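Local coordinates for protein leucine aminopeptidase (Parabacteroides distasonis, PDB 3TC8) that probably works as a zinc-dependent exopeptidase of the M28 family, perhaps with aminopeptidase or glutaminyl cyclase-like activity, at residues Y66-I71 and T179-K184; V35-R40 and K48-Y53. All coordinates share one frame; numbering follows the deposited sequence.

Contact 1. Residues Y66-I71 and T179-K184; sequences YQQEAI and TQFWAK
Ala70 sets its methyl squarely over one face of the Phe181 ring. Ala70 CB lies 3.7 Å from the centroid of the Phe181 ring and only 9° off the ring normal, a CH-pi contact. Gln68, two residues earlier on the same side of the strand, meets the same ring differently. Gln68 CD sits at the ring edge, 3.8 Å from Phe181 CE2, and the amide plane stands nearly perpendicular to the ring (87°). Phe181 CG is anti to the backbone N (chi1 -180°), which sends the ring from the helix toward the strand. The strand, 64-73, is an outermost strand of the mixed sheet in this M28-type fold, and the short helix 177-184 packs across one of its faces at a steep angle. Gln68 also reaches the next helix residue. Gln68 OE1 lies in the plane of the Trp182 indole, at the edge, 3.5 Å from Trp182 CD1, and equally near Trp182 CB. The amide is fixed by bonds outside the two segments: Gln68 NE2 gives a hydrogen bond to Asn185 O, and Gln68 OE1 receives one from Asn84 ND2 on the adjoining strand. Trp182 is held in turn by a hydrogen bond between its NE1 and His187 ND1.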
# COMPACT_ATOMS: atom_id res chain seq x y z
N TYR A 66 -0.13 -2.24 -16.91
CA TYR A 66 -1.54 -2.52 -17.16
C TYR A 66 -2.38 -1.59 -16.33
O TYR A 66 -2.12 -1.42 -15.17
CB TYR A 66 -1.88 -3.96 -16.73
CG TYR A 66 -1.06 -5.07 -17.21
CD1 TYR A 66 0.18 -5.32 -16.67
CD2 TYR A 66 -1.54 -5.96 -18.14
CE1 TYR A 66 0.96 -6.39 -17.04
CE2 TYR A 66 -0.78 -7.04 -18.56
CZ TYR A 66 0.46 -7.26 -17.99
OH TYR A 66 1.24 -8.32 -18.41
N GLN A 67 -3.37 -0.96 -16.94
CA GLN A 67 -4.30 -0.10 -16.22
C GLN A 67 -5.66 -0.76 -16.24
O GLN A 67 -6.29 -0.81 -17.29
CB GLN A 67 -4.31 1.31 -16.80
CG GLN A 67 -2.93 1.98 -16.71
CD GLN A 67 -2.95 3.41 -17.20
OE1 GLN A 67 -3.70 4.21 -16.70
NE2 GLN A 67 -2.15 3.73 -18.17
N GLN A 68 -6.07 -1.32 -15.13
CA GLN A 68 -7.28 -2.07 -15.06
C GLN A 68 -8.41 -1.15 -14.61
O GLN A 68 -8.43 -0.77 -13.47
CB GLN A 68 -7.07 -3.22 -14.10
CG GLN A 68 -8.30 -4.02 -13.81
CD GLN A 68 -7.96 -5.20 -12.88
OE1 GLN A 68 -7.66 -5.01 -11.74
NE2 GLN A 68 -8.03 -6.42 -13.44
N GLU A 69 -9.27 -0.77 -15.53
CA GLU A 69 -10.35 0.13 -15.21
C GLU A 69 -11.64 -0.64 -15.00
O GLU A 69 -11.96 -1.50 -15.79
CB GLU A 69 -10.51 1.16 -16.32
CG GLU A 69 -9.28 2.03 -16.42
CD GLU A 69 -9.33 3.03 -17.50
OE1 GLU A 69 -9.15 2.63 -18.67
OE2 GLU A 69 -9.48 4.22 -17.19
N ALA A 70 -12.38 -0.31 -13.96
CA ALA A 70 -13.62 -0.99 -13.66
C ALA A 70 -14.51 -0.04 -12.89
O ALA A 70 -14.03 0.76 -12.09
CB ALA A 70 -13.38 -2.23 -12.82
N ILE A 71 -15.82 -0.15 -13.10
CA ILE A 71 -16.78 0.58 -12.28
C ILE A 71 -17.13 -0.26 -11.06
O ILE A 71 -17.69 -1.37 -11.20
CB ILE A 71 -18.04 0.95 -13.09
CG1 ILE A 71 -17.65 1.56 -14.43
CG2 ILE A 71 -18.92 1.90 -12.28
CD1 ILE A 71 -16.94 2.90 -14.22
N THR A 179 -8.92 -4.21 -4.95
CA THR A 179 -8.29 -5.49 -4.75
C THR A 179 -9.29 -6.61 -4.92
O THR A 179 -8.99 -7.64 -5.53
CB THR A 179 -7.63 -5.62 -3.35
OG1 THR A 179 -6.75 -4.51 -3.20
CG2 THR A 179 -6.82 -6.90 -3.26
N GLN A 180 -10.51 -6.43 -4.41
CA GLN A 180 -11.53 -7.44 -4.61
C GLN A 180 -11.76 -7.70 -6.09
O GLN A 180 -11.95 -8.85 -6.51
CB GLN A 180 -12.83 -7.06 -3.90
CG GLN A 180 -12.73 -7.15 -2.34
CD GLN A 180 -14.03 -6.77 -1.71
OE1 GLN A 180 -15.03 -7.48 -1.91
NE2 GLN A 180 -14.09 -5.66 -1.02
N PHE A 181 -11.86 -6.64 -6.90
CA PHE A 181 -12.09 -6.78 -8.31
C PHE A 181 -10.92 -7.52 -8.97
O PHE A 181 -11.13 -8.46 -9.73
CB PHE A 181 -12.28 -5.42 -8.96
CG PHE A 181 -12.53 -5.56 -10.46
CD1 PHE A 181 -13.80 -5.81 -10.91
CD2 PHE A 181 -11.48 -5.50 -11.36
CE1 PHE A 181 -14.03 -6.02 -12.25
CE2 PHE A 181 -11.74 -5.69 -12.74
CZ PHE A 181 -12.99 -5.97 -13.15
N TRP A 182 -9.69 -7.08 -8.69
CA TRP A 182 -8.51 -7.66 -9.30
C TRP A 182 -8.35 -9.14 -8.94
O TRP A 182 -7.98 -9.96 -9.76
CB TRP A 182 -7.29 -6.87 -8.85
CG TRP A 182 -5.99 -7.47 -9.32
CD1 TRP A 182 -5.35 -7.30 -10.52
CD2 TRP A 182 -5.20 -8.41 -8.56
NE1 TRP A 182 -4.22 -8.07 -10.53
CE2 TRP A 182 -4.09 -8.76 -9.35
CE3 TRP A 182 -5.28 -8.92 -7.28
CZ2 TRP A 182 -3.09 -9.62 -8.88
CZ3 TRP A 182 -4.30 -9.80 -6.82
CH2 TRP A 182 -3.23 -10.13 -7.62
N ALA A 183 -8.62 -9.46 -7.68
CA ALA A 183 -8.37 -10.82 -7.22
C ALA A 183 -9.27 -11.81 -7.98
O ALA A 183 -8.89 -12.96 -8.19
CB ALA A 183 -8.52 -10.94 -5.73
N LYS A 184 -10.46 -11.36 -8.34
CA LYS A 184 -11.38 -12.16 -9.11
C LYS A 184 -11.10 -12.07 -10.61
O LYS A 184 -11.40 -13.00 -11.32
CB LYS A 184 -12.82 -11.66 -8.82
CG LYS A 184 -13.92 -12.34 -9.56
CD LYS A 184 -15.31 -11.79 -9.19
CE LYS A 184 -16.41 -12.38 -10.03
NZ LYS A 184 -16.33 -13.83 -10.11

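Contact 2. Residues V35-R40 and K48-Y53; sequences VAFGPR and KACGDY
Phe37 lays its ring against helix 45-60, in a shallow hollow formed by Ala49, Cys50 and Tyr53. In this M28-type fold the contact folds the connection after helix 24-36 against the next helix, 45-60; Gly38, with positive phi, leaves the helical course. This connection belongs to the N-terminal part of the chain, ahead of the first sheet strand. The floor of the hollow is backbone as much as side chain. Cys50 CA stands over the ring centre, 3.8 Å from the centroid of the Phe37 ring, in a CH-pi contact. The Ala49 methyl borders one side of the ring, and Ala49 CB lies 3.7 Å from Phe37 CD1. At the far end, Phe37 CZ meets Tyr53 CB at 3.6 Å; the two ring planes are inclined at 49°. With an alanine at Phe37, a gap over Cys50 CA would probably open, and the Ala49 methyl and Tyr53 CB would lose their aromatic neighbour. Cys50 is the bump that fits between Phe37 and Arg40. Cys50 CB touches Phe37 CD2 on one hand and Arg40 CG, at 3.5 Å, on the other, while SG approaches the Phe37 ring obliquely. Arg40 CG and CD lie alongside the sulfur, and the chain bends at both chi2 (73°) and chi3 (64°). The bend carries the guanidinium back to its own loop. The Arg40 side chain is about 8 Å from that of the zinc ligand Asp127, so the loop lies near the metal site. Arg40 NH1 gives a nearly straight hydrogen bond of 3.0 Å to Gly38 O, from above the carbonyl plane, and a second one to Asp123 O.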
# COMPACT_ATOMS: atom_id res chain seq x y z
N VAL A 35 0.39 13.81 -3.12
CA VAL A 35 -0.40 14.70 -2.29
C VAL A 35 -0.66 16.02 -3.03
O VAL A 35 -1.70 16.64 -2.85
CB VAL A 35 0.26 14.88 -0.91
CG1 VAL A 35 -0.43 15.98 -0.11
CG2 VAL A 35 0.20 13.54 -0.15
N ALA A 36 0.31 16.46 -3.82
CA ALA A 36 0.20 17.73 -4.55
C ALA A 36 -0.98 17.77 -5.49
O ALA A 36 -1.45 18.87 -5.81
CB ALA A 36 1.51 18.02 -5.24
N PHE A 37 -1.47 16.63 -5.97
CA PHE A 37 -2.63 16.62 -6.84
C PHE A 37 -3.90 17.04 -6.14
O PHE A 37 -4.87 17.42 -6.80
CB PHE A 37 -2.84 15.25 -7.47
CG PHE A 37 -1.82 14.88 -8.51
CD1 PHE A 37 -1.86 15.42 -9.77
CD2 PHE A 37 -0.78 14.02 -8.22
CE1 PHE A 37 -0.91 15.11 -10.74
CE2 PHE A 37 0.18 13.71 -9.18
CZ PHE A 37 0.11 14.27 -10.43
N GLY A 38 -3.94 16.94 -4.82
CA GLY A 38 -5.16 17.00 -4.07
C GLY A 38 -5.58 15.58 -3.68
O GLY A 38 -5.00 14.62 -4.17
N PRO A 39 -6.59 15.44 -2.85
CA PRO A 39 -7.00 14.07 -2.43
C PRO A 39 -7.37 13.21 -3.65
O PRO A 39 -8.14 13.63 -4.51
CB PRO A 39 -8.19 14.36 -1.51
CG PRO A 39 -7.83 15.67 -0.86
CD PRO A 39 -7.24 16.47 -2.01
N ARG A 40 -6.83 11.99 -3.69
CA ARG A 40 -7.08 11.09 -4.81
C ARG A 40 -8.39 10.31 -4.57
O ARG A 40 -8.42 9.10 -4.39
CB ARG A 40 -5.90 10.14 -4.99
CG ARG A 40 -4.70 10.74 -5.74
CD ARG A 40 -3.86 11.74 -4.97
NE ARG A 40 -3.23 11.08 -3.82
CZ ARG A 40 -3.13 11.59 -2.60
NH1 ARG A 40 -3.57 12.81 -2.29
NH2 ARG A 40 -2.59 10.87 -1.63
N LYS A 48 -7.80 11.19 -11.34
CA LYS A 48 -7.44 10.87 -12.69
C LYS A 48 -6.02 11.35 -13.02
O LYS A 48 -5.24 10.65 -13.67
CB LYS A 48 -8.53 11.39 -13.62
CG LYS A 48 -9.83 10.60 -13.37
CD LYS A 48 -11.02 11.12 -14.17
CE LYS A 48 -12.34 10.55 -13.62
NZ LYS A 48 -12.39 9.07 -13.64
N ALA A 49 -5.67 12.55 -12.56
CA ALA A 49 -4.35 13.11 -12.83
C ALA A 49 -3.27 12.31 -12.12
O ALA A 49 -2.21 11.98 -12.72
CB ALA A 49 -4.30 14.58 -12.42
N CYS A 50 -3.48 11.94 -10.87
CA CYS A 50 -2.49 11.18 -10.15
C CYS A 50 -2.32 9.78 -10.70
O CYS A 50 -1.21 9.30 -10.85
CB CYS A 50 -2.86 11.14 -8.67
SG CYS A 50 -1.57 10.38 -7.64
N GLY A 51 -3.40 9.14 -11.10
CA GLY A 51 -3.29 7.84 -11.71
C GLY A 51 -2.47 7.85 -12.96
O GLY A 51 -1.65 6.98 -13.23
N ASP A 52 -2.71 8.87 -13.79
CA ASP A 52 -1.90 9.03 -14.99
C ASP A 52 -0.41 9.20 -14.69
O ASP A 52 0.45 8.62 -15.36
CB ASP A 52 -2.38 10.23 -15.83
CG ASP A 52 -3.72 10.05 -16.51
OD1 ASP A 52 -4.34 8.99 -16.41
OD2 ASP A 52 -4.12 11.02 -17.19
N TYR A 53 -0.11 9.98 -13.66
CA TYR A 53 1.26 10.17 -13.19
C TYR A 53 1.89 8.87 -12.70
O TYR A 53 3.02 8.54 -13.08
CB TYR A 53 1.24 11.24 -12.09
CG TYR A 53 2.57 11.37 -11.38
CD1 TYR A 53 3.64 12.01 -11.94
CD2 TYR A 53 2.74 10.79 -10.15
CE1 TYR A 53 4.87 12.08 -11.31
CE2 TYR A 53 4.00 10.83 -9.48
CZ TYR A 53 5.07 11.45 -10.12
OH TYR A 53 6.30 11.52 -9.52

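The chain makes contact 2 first and closes it before contact 1 opens. Helix 45-60, which carries 48-53, is followed directly by strand 64-73, which carries 66-71. The contact centres are about 19 Å apart. Their nearest atoms come within about 5 Å but do not touch. Arg83, on the strand next to 64-73, ties the two regions together: it forms a salt bridge with Asp52 and a hydrogen bond with Gln67. Contact 1 joins an outermost strand to a helix more than 100 residues later, while contact 2 is local. Contact 2 is the one near the metal: the Arg40 side chain lies about 11 Å from the zinc ion, whereas contact 1 is away from that site.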